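Local structure of 3-oxo-tetronate kinase (Cupriavidus necator, 5DMH) at residues Pro287-Ala292 / Glu340-Tyr345; Arg386-Ala391 / Leu429-Lys434. The protein catalyses the ATP-dependent phosphorylation of 3-oxo-tetronate (3-dehydro-erythronate) to its 4-phosphate, as a member of the four-carbon acid sugar kinase family. One frame throughout, in Å; residues are numbered along the deposited sequence.

Interaction 1 (Pro287-Ala292 / Glu340-Tyr345)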
ATOM      1  N   PRO A 287      -2.251 -24.991  -6.912  1.00 24.85           N
ATOM      2  CA  PRO A 287      -3.273 -24.651  -5.931  1.00 23.06           C
ATOM      3  C   PRO A 287      -3.238 -23.184  -5.516  1.00 23.38           C
ATOM      4  O   PRO A 287      -2.187 -22.568  -5.394  1.00 24.21           O
ATOM      5  CB  PRO A 287      -2.945 -25.570  -4.755  1.00 30.23           C
ATOM      6  CG  PRO A 287      -2.237 -26.724  -5.359  1.00 31.57           C
ATOM      7  CD  PRO A 287      -1.477 -26.174  -6.523  1.00 26.17           C
ATOM      8  N   GLY A 288      -4.424 -22.644  -5.278  1.00 21.25           N
ATOM      9  CA  GLY A 288      -4.580 -21.269  -4.888  1.00 18.87           C
ATOM     10  C   GLY A 288      -5.392 -21.171  -3.608  1.00 21.25           C
ATOM     11  O   GLY A 288      -5.942 -22.166  -3.117  1.00 22.62           O
ATOM     12  N   VAL A 289      -5.451 -19.953  -3.087  1.00 19.28           N
ATOM     13  CA  VAL A 289      -6.198 -19.623  -1.885  1.00 17.63           C
ATOM     14  C   VAL A 289      -6.458 -18.107  -1.850  1.00 18.63           C
ATOM     15  O   VAL A 289      -5.689 -17.323  -2.421  1.00 17.47           O
ATOM     16  CB  VAL A 289      -5.426 -20.062  -0.614  1.00 18.48           C
ATOM     17  CG1 VAL A 289      -4.119 -19.252  -0.492  1.00 16.85           C
ATOM     18  CG2 VAL A 289      -6.309 -19.873   0.634  1.00 19.45           C
ATOM     19  N   VAL A 290      -7.532 -17.706  -1.160  1.00 17.92           N
ATOM     20  CA  VAL A 290      -7.853 -16.303  -0.909  1.00 16.63           C
ATOM     21  C   VAL A 290      -7.910 -16.131   0.600  1.00 16.07           C
ATOM     22  O   VAL A 290      -8.563 -16.915   1.261  1.00 17.23           O
ATOM     23  CB  VAL A 290      -9.194 -15.890  -1.519  1.00 14.58           C
ATOM     24  CG1 VAL A 290      -9.403 -14.395  -1.424  1.00 15.60           C
ATOM     25  CG2 VAL A 290      -9.267 -16.337  -2.974  1.00 22.00           C
ATOM     26  N   LEU A 291      -7.125 -15.178   1.105  1.00 13.50           N
ATOM     27  CA  LEU A 291      -7.000 -14.884   2.528  1.00 14.37           C
ATOM     28  C   LEU A 291      -7.447 -13.452   2.766  1.00 15.90           C
ATOM     29  O   LEU A 291      -6.770 -12.490   2.327  1.00 17.66           O
ATOM     30  CB  LEU A 291      -5.558 -15.084   2.969  1.00 16.55           C
ATOM     31  CG  LEU A 291      -4.954 -16.462   2.708  1.00 18.81           C
ATOM     32  CD1 LEU A 291      -3.482 -16.497   3.092  1.00 20.04           C
ATOM     33  CD2 LEU A 291      -5.749 -17.531   3.465  1.00 16.23           C
ATOM     34  N   ALA A 292      -8.564 -13.285   3.466  1.00 17.28           N
ATOM     35  CA  ALA A 292      -9.165 -11.956   3.592  1.00 18.51           C
ATOM     36  C   ALA A 292      -9.210 -11.486   5.034  1.00 16.00           C
ATOM     37  O   ALA A 292      -9.919 -12.048   5.860  1.00 16.03           O
ATOM     38  CB  ALA A 292     -10.552 -11.938   2.978  1.00 14.72           C
ATOM     39  N   GLU A 340     -10.394 -27.069  -5.260  1.00 23.69           N
ATOM     40  CA  GLU A 340     -10.389 -25.727  -5.826  1.00 25.98           C
ATOM     41  C   GLU A 340     -10.005 -24.757  -4.729  1.00 23.29           C
ATOM     42  O   GLU A 340     -10.034 -25.107  -3.551  1.00 21.21           O
ATOM     43  CB  GLU A 340     -11.778 -25.379  -6.363  1.00 31.54           C
ATOM     44  CG  GLU A 340     -12.809 -25.193  -5.261  1.00 35.10           C
ATOM     45  CD  GLU A 340     -14.254 -25.265  -5.759  1.00 37.74           C
ATOM     46  OE1 GLU A 340     -14.734 -24.270  -6.380  1.00 34.24           O
ATOM     47  OE2 GLU A 340     -14.909 -26.305  -5.497  1.00 32.74           O
ATOM     48  N   PRO A 341      -9.707 -23.501  -5.096  1.00 22.41           N
ATOM     49  CA  PRO A 341      -9.352 -22.540  -4.057  1.00 22.21           C
ATOM     50  C   PRO A 341     -10.499 -22.279  -3.111  1.00 18.88           C
ATOM     51  O   PRO A 341     -11.663 -22.263  -3.520  1.00 23.60           O
ATOM     52  CB  PRO A 341      -9.013 -21.259  -4.852  1.00 21.57           C
ATOM     53  CG  PRO A 341      -8.602 -21.786  -6.187  1.00 19.58           C
ATOM     54  CD  PRO A 341      -9.481 -22.968  -6.445  1.00 24.41           C
ATOM     55  N   VAL A 342     -10.145 -22.105  -1.851  1.00 18.34           N
ATOM     56  CA  VAL A 342     -11.060 -21.680  -0.827  1.00 18.74           C
ATOM     57  C   VAL A 342     -10.735 -20.262  -0.379  1.00 20.35           C
ATOM     58  O   VAL A 342      -9.630 -19.761  -0.593  1.00 18.56           O
ATOM     59  CB  VAL A 342     -11.030 -22.606   0.411  1.00 20.98           C
ATOM     60  CG1 VAL A 342     -11.199 -24.071   0.003  1.00 23.18           C
ATOM     61  CG2 VAL A 342      -9.776 -22.402   1.246  1.00 21.20           C
ATOM     62  N   LEU A 343     -11.727 -19.655   0.259  1.00 16.23           N
ATOM     63  CA  LEU A 343     -11.631 -18.357   0.904  1.00 17.93           C
ATOM     64  C   LEU A 343     -11.623 -18.559   2.413  1.00 19.20           C
ATOM     65  O   LEU A 343     -12.535 -19.209   2.957  1.00 21.00           O
ATOM     66  CB  LEU A 343     -12.854 -17.518   0.522  1.00 14.55           C
ATOM     67  CG  LEU A 343     -13.021 -16.206   1.302  1.00 16.95           C
ATOM     68  CD1 LEU A 343     -11.906 -15.206   1.049  1.00 18.55           C
ATOM     69  CD2 LEU A 343     -14.365 -15.597   0.993  1.00 18.43           C
ATOM     70  N   ILE A 344     -10.572 -18.074   3.071  1.00 17.04           N
ATOM     71  CA  ILE A 344     -10.533 -17.988   4.525  1.00 13.61           C
ATOM     72  C   ILE A 344     -10.638 -16.519   4.874  1.00 16.90           C
ATOM     73  O   ILE A 344      -9.820 -15.715   4.403  1.00 18.00           O
ATOM     74  CB  ILE A 344      -9.239 -18.593   5.078  1.00 17.26           C
ATOM     75  CG1 ILE A 344      -9.005 -19.983   4.488  1.00 19.55           C
ATOM     76  CG2 ILE A 344      -9.241 -18.613   6.608  1.00 20.10           C
ATOM     77  CD1 ILE A 344     -10.008 -21.069   4.912  1.00 20.36           C
ATOM     78  N   TYR A 345     -11.611 -16.150   5.710  1.00 17.95           N
ATOM     79  CA  TYR A 345     -11.920 -14.733   5.899  1.00 17.20           C
ATOM     80  C   TYR A 345     -12.351 -14.389   7.299  1.00 16.42           C
ATOM     81  O   TYR A 345     -13.049 -15.149   7.943  1.00 18.29           O
ATOM     82  CB  TYR A 345     -13.004 -14.252   4.905  1.00 14.19           C
ATOM     83  CG  TYR A 345     -14.426 -14.754   5.151  1.00 16.09           C
ATOM     84  CD1 TYR A 345     -14.805 -16.016   4.740  1.00 19.77           C
ATOM     85  CD2 TYR A 345     -15.365 -13.968   5.801  1.00 15.66           C
ATOM     86  CE1 TYR A 345     -16.094 -16.488   4.937  1.00 20.13           C
ATOM     87  CE2 TYR A 345     -16.653 -14.429   6.024  1.00 17.41           C
ATOM     88  CZ  TYR A 345     -17.007 -15.694   5.596  1.00 20.86           C
ATOM     89  OH  TYR A 345     -18.281 -16.154   5.789  1.00 20.50           O
TER
HETATM   90  O   HOH W   1      -7.513 -22.930  -0.889  1.00 19.46           O
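Val290 gives its N-H to Val342 O (N to O 3.0 Å) and uses its carbonyl to take the N-H of Ile344, so one residue of the 288-292 strand grips the 340-345 segment at two points. A third bond, from Ala292 N to Ile344 O at 2.9 Å, continues this parallel ladder, and the local strand axes diverge by only 12°. CA-H groups of Leu343 and Leu291 lean on the carbonyls of Val290 and Ile344, which the ladder already uses, and past the last bond Tyr345 CA comes 3.3 Å from Ala292 O.

Near Gly288 the ladder is completed by a water. It donates to Gly288 O at 2.8 Å and accepts from Val342 N, standing in for a direct bond where the Pro341 ring, its CB 3.6 Å from Gly288 O, lies against the glycine backbone.

The apolar contacts divide between two faces. On the face of Val290, Leu343 and Ala292, the leucine points CG anti to its own nitrogen (chi1 170°), which swings CD1 across to meet Val290 CG1 at 3.6 Å and, roughly at right angles to that contact, Ala292 CB; Trp306 of helix 297-308 closes over Val290 and Leu343. Of the Tyr345 side chain, on this same face, CB alone meets the neighbouring strand, at Ala292, and the rest leads away, the side chain also packing on Val303 and Leu307 of helix 297-308. On the reverse face Leu291 and Ile344 run alongside each other in the same direction, with Leu291 CD2 4.0 Å from Ile344 CB, beneath helix 362-382.

Parallel strands with helices packed on both faces are characteristic of an alpha/beta nucleotide-binding domain, and here the C-terminal end of the pair leads to Ala346, a probable ATP-binding residue.

Interaction 2 (Arg386-Ala391 / Leu429-Lys434)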
ATOM      1  N   ARG A 386       0.585 -22.328  -4.605  1.00 23.26           N
ATOM      2  CA  ARG A 386       1.445 -21.466  -5.411  1.00 20.91           C
ATOM      3  C   ARG A 386       0.815 -20.092  -5.685  1.00 20.24           C
ATOM      4  O   ARG A 386       1.527 -19.152  -6.030  1.00 23.55           O
ATOM      5  CB  ARG A 386       1.779 -22.135  -6.742  1.00 32.16           C
ATOM      6  CG  ARG A 386       2.525 -23.450  -6.594  1.00 35.95           C
ATOM      7  CD  ARG A 386       3.989 -23.221  -6.283  1.00 37.48           C
ATOM      8  NE  ARG A 386       4.647 -22.513  -7.383  1.00 37.18           N
ATOM      9  CZ  ARG A 386       5.027 -23.082  -8.522  1.00 40.00           C
ATOM     10  NH1 ARG A 386       4.836 -24.380  -8.718  1.00 41.35           N
ATOM     11  NH2 ARG A 386       5.609 -22.353  -9.464  1.00 37.38           N
ATOM     12  N   ARG A 387      -0.511 -19.990  -5.574  1.00 19.09           N
ATOM     13  CA  ARG A 387      -1.206 -18.712  -5.856  1.00 18.11           C
ATOM     14  C   ARG A 387      -1.913 -18.218  -4.602  1.00 22.47           C
ATOM     15  O   ARG A 387      -2.705 -18.940  -4.004  1.00 19.93           O
ATOM     16  CB  ARG A 387      -2.234 -18.856  -6.997  1.00 18.52           C
ATOM     17  CG  ARG A 387      -1.652 -19.302  -8.350  1.00 23.99           C
ATOM     18  CD  ARG A 387      -2.747 -19.530  -9.395  1.00 26.59           C
ATOM     19  NE  ARG A 387      -3.538 -20.705  -9.064  1.00 25.17           N
ATOM     20  CZ  ARG A 387      -4.854 -20.839  -9.207  1.00 28.10           C
ATOM     21  NH1 ARG A 387      -5.428 -21.983  -8.848  1.00 25.23           N
ATOM     22  NH2 ARG A 387      -5.604 -19.870  -9.697  1.00 27.82           N
ATOM     23  N   PHE A 388      -1.611 -16.981  -4.220  1.00 18.74           N
ATOM     24  CA  PHE A 388      -2.167 -16.366  -3.023  1.00 15.31           C
ATOM     25  C   PHE A 388      -2.769 -15.021  -3.335  1.00 15.48           C
ATOM     26  O   PHE A 388      -2.055 -14.096  -3.770  1.00 14.87           O
ATOM     27  CB  PHE A 388      -1.051 -16.172  -1.991  1.00 19.29           C
ATOM     28  CG  PHE A 388      -0.366 -17.434  -1.577  1.00 20.82           C
ATOM     29  CD1 PHE A 388       0.590 -18.024  -2.393  1.00 21.13           C
ATOM     30  CD2 PHE A 388      -0.638 -18.017  -0.345  1.00 18.98           C
ATOM     31  CE1 PHE A 388       1.239 -19.183  -1.992  1.00 20.31           C
ATOM     32  CE2 PHE A 388       0.009 -19.166   0.044  1.00 19.69           C
ATOM     33  CZ  PHE A 388       0.933 -19.751  -0.769  1.00 19.30           C
ATOM     34  N   VAL A 389      -4.075 -14.892  -3.087  1.00 17.73           N
ATOM     35  CA  VAL A 389      -4.783 -13.608  -3.140  1.00 15.98           C
ATOM     36  C   VAL A 389      -5.084 -13.180  -1.710  1.00 17.70           C
ATOM     37  O   VAL A 389      -5.726 -13.904  -0.973  1.00 17.23           O
ATOM     38  CB  VAL A 389      -6.117 -13.738  -3.913  1.00 15.25           C
ATOM     39  CG1 VAL A 389      -6.863 -12.414  -3.920  1.00 16.59           C
ATOM     40  CG2 VAL A 389      -5.861 -14.237  -5.327  1.00 19.47           C
ATOM     41  N   VAL A 390      -4.565 -12.020  -1.324  1.00 13.53           N
ATOM     42  CA  VAL A 390      -4.665 -11.515   0.026  1.00 13.67           C
ATOM     43  C   VAL A 390      -5.372 -10.164   0.019  1.00 15.10           C
ATOM     44  O   VAL A 390      -4.957  -9.250  -0.679  1.00 18.36           O
ATOM     45  CB  VAL A 390      -3.284 -11.361   0.685  1.00 14.98           C
ATOM     46  CG1 VAL A 390      -3.450 -11.029   2.166  1.00 15.78           C
ATOM     47  CG2 VAL A 390      -2.410 -12.612   0.499  1.00 15.80           C
ATOM     48  N   ALA A 391      -6.422 -10.045   0.813  1.00 16.98           N
ATOM     49  CA  ALA A 391      -7.185  -8.816   0.921  1.00 14.91           C
ATOM     50  C   ALA A 391      -6.826  -8.117   2.211  1.00 15.71           C
ATOM     51  O   ALA A 391      -7.036  -8.680   3.293  1.00 13.30           O
ATOM     52  CB  ALA A 391      -8.681  -9.117   0.875  1.00 15.60           C
ATOM     53  N   LEU A 429       6.126 -18.152  -6.467  1.00 26.71           N
ATOM     54  CA  LEU A 429       4.767 -17.969  -5.991  1.00 22.54           C
ATOM     55  C   LEU A 429       4.172 -16.800  -6.749  1.00 22.86           C
ATOM     56  O   LEU A 429       4.882 -15.888  -7.141  1.00 24.65           O
ATOM     57  CB  LEU A 429       4.732 -17.676  -4.492  1.00 20.83           C
ATOM     58  CG  LEU A 429       5.482 -18.667  -3.610  1.00 27.06           C
ATOM     59  CD1 LEU A 429       5.449 -18.216  -2.156  1.00 29.32           C
ATOM     60  CD2 LEU A 429       4.894 -20.084  -3.774  1.00 30.09           C
ATOM     61  N   ALA A 430       2.867 -16.841  -6.967  1.00 20.97           N
ATOM     62  CA  ALA A 430       2.173 -15.716  -7.574  1.00 20.96           C
ATOM     63  C   ALA A 430       1.260 -15.120  -6.520  1.00 19.17           C
ATOM     64  O   ALA A 430       0.476 -15.834  -5.877  1.00 22.79           O
ATOM     65  CB  ALA A 430       1.379 -16.164  -8.790  1.00 19.74           C
ATOM     66  N   LEU A 431       1.382 -13.809  -6.331  1.00 16.42           N
ATOM     67  CA  LEU A 431       0.662 -13.097  -5.296  1.00 17.34           C
ATOM     68  C   LEU A 431      -0.125 -11.924  -5.844  1.00 16.40           C
ATOM     69  O   LEU A 431       0.359 -11.200  -6.717  1.00 19.59           O
ATOM     70  CB  LEU A 431       1.652 -12.495  -4.301  1.00 18.84           C
ATOM     71  CG  LEU A 431       2.627 -13.431  -3.581  1.00 32.02           C
ATOM     72  CD1 LEU A 431       3.551 -12.583  -2.744  1.00 47.45           C
ATOM     73  CD2 LEU A 431       1.875 -14.338  -2.705  1.00 31.11           C
ATOM     74  N   ALA A 432      -1.304 -11.696  -5.280  1.00 16.70           N
ATOM     75  CA  ALA A 432      -2.052 -10.471  -5.538  1.00 18.12           C
ATOM     76  C   ALA A 432      -2.366  -9.911  -4.169  1.00 16.77           C
ATOM     77  O   ALA A 432      -3.044 -10.556  -3.365  1.00 17.28           O
ATOM     78  CB  ALA A 432      -3.342 -10.752  -6.331  1.00 19.22           C
ATOM     79  N   LEU A 433      -1.796  -8.752  -3.877  1.00 15.16           N
ATOM     80  CA  LEU A 433      -1.903  -8.126  -2.580  1.00 13.53           C
ATOM     81  C   LEU A 433      -2.834  -6.927  -2.733  1.00 18.31           C
ATOM     82  O   LEU A 433      -2.426  -5.860  -3.201  1.00 16.12           O
ATOM     83  CB  LEU A 433      -0.523  -7.671  -2.094  1.00 13.11           C
ATOM     84  CG  LEU A 433       0.519  -8.793  -2.046  1.00 15.62           C
ATOM     85  CD1 LEU A 433       1.851  -8.316  -1.475  1.00 19.03           C
ATOM     86  CD2 LEU A 433       0.006 -10.022  -1.284  1.00 13.79           C
ATOM     87  N   LYS A 434      -4.075  -7.127  -2.327  1.00 16.36           N
ATOM     88  CA  LYS A 434      -5.161  -6.174  -2.572  1.00 17.62           C
ATOM     89  C   LYS A 434      -5.409  -5.248  -1.388  1.00 12.46           C
ATOM     90  O   LYS A 434      -5.907  -5.648  -0.349  1.00 15.15           O
ATOM     91  CB  LYS A 434      -6.445  -6.947  -2.882  1.00 19.63           C
ATOM     92  CG  LYS A 434      -7.652  -6.097  -3.277  1.00 17.74           C
ATOM     93  CD  LYS A 434      -8.937  -6.831  -2.901  1.00 15.95           C
ATOM     94  CE  LYS A 434      -9.351  -6.480  -1.487  1.00 16.35           C
ATOM     95  NZ  LYS A 434     -10.456  -5.517  -1.458  1.00 16.00           N
TER
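With CG beside the backbone nitrogen (chi1 -59°), the Phe388 side chain sets its CB and ring against Leu431, whose own chi1 of -58° and extended chi2 carry CD2 across to the aromatic residue. The methyl comes within 3.5 Å of Phe388 CB and approaches the ring obliquely. Leu429 CD2 arrives instead at the ring edge, 4.2 Å from CE1, and also meets Arg386 CD where the two chains cross at about a right angle. Further along the same face, Val390 and Leu433 extend next to one another, Val390 CG2 4.0 Å from Leu433 CD2, beside Thr395 and Ser396 of helix 393-403.

Five backbone bonds join the strands in parallel, running alternately from one to the other: Ala430 N to Arg386 O (2.8 Å), Phe388 N to Ala430 O, Ala432 N to Phe388 O, Val390 N to Ala432 O and Lys434 N to Val390 O (2.8 Å). The regular ladder belongs to the parallel part of the nucleotide-binding C-terminal domain, with helix 393-403 on the Phe388 face and helix 443-451 on the Val389 face.

On that second face small alanines sit opposite larger neighbours. Val389 CG2 lies 4.4 Å from Ala432 CB, while the Lys434 chain, bent at its outer torsions, passes CE at 3.6 Å from Ala391 CB. Its NZ is held by Gln302, Thr299 and the carbonyls of Gly436 and Phe438, close to the ADP pocket. The Arg387 guanidinium leaves the pair to bond Gly286 O and Leu448 O.

In the fold
The two contacts belong to one run of parallel strands, in the order 430-434, 387-391, 288-292, 343-345, so the inner strands 387-391 and 288-292 join interaction 1 to interaction 2. That seam is bonded too, with Leu291 N 2.8 Å from Val389 O, and Val289 packs on Phe388. Both contacts are buried, but interaction 2 lies nearer the centre of the chain and is paired by direct backbone bonds throughout, whereas interaction 1 starts with a water bridge. Their side chains also differ: interaction 1 is aliphatic apart from one tyrosine, while interaction 2 adds a phenylalanine, arginines and a lysine whose polar ends bond elsewhere.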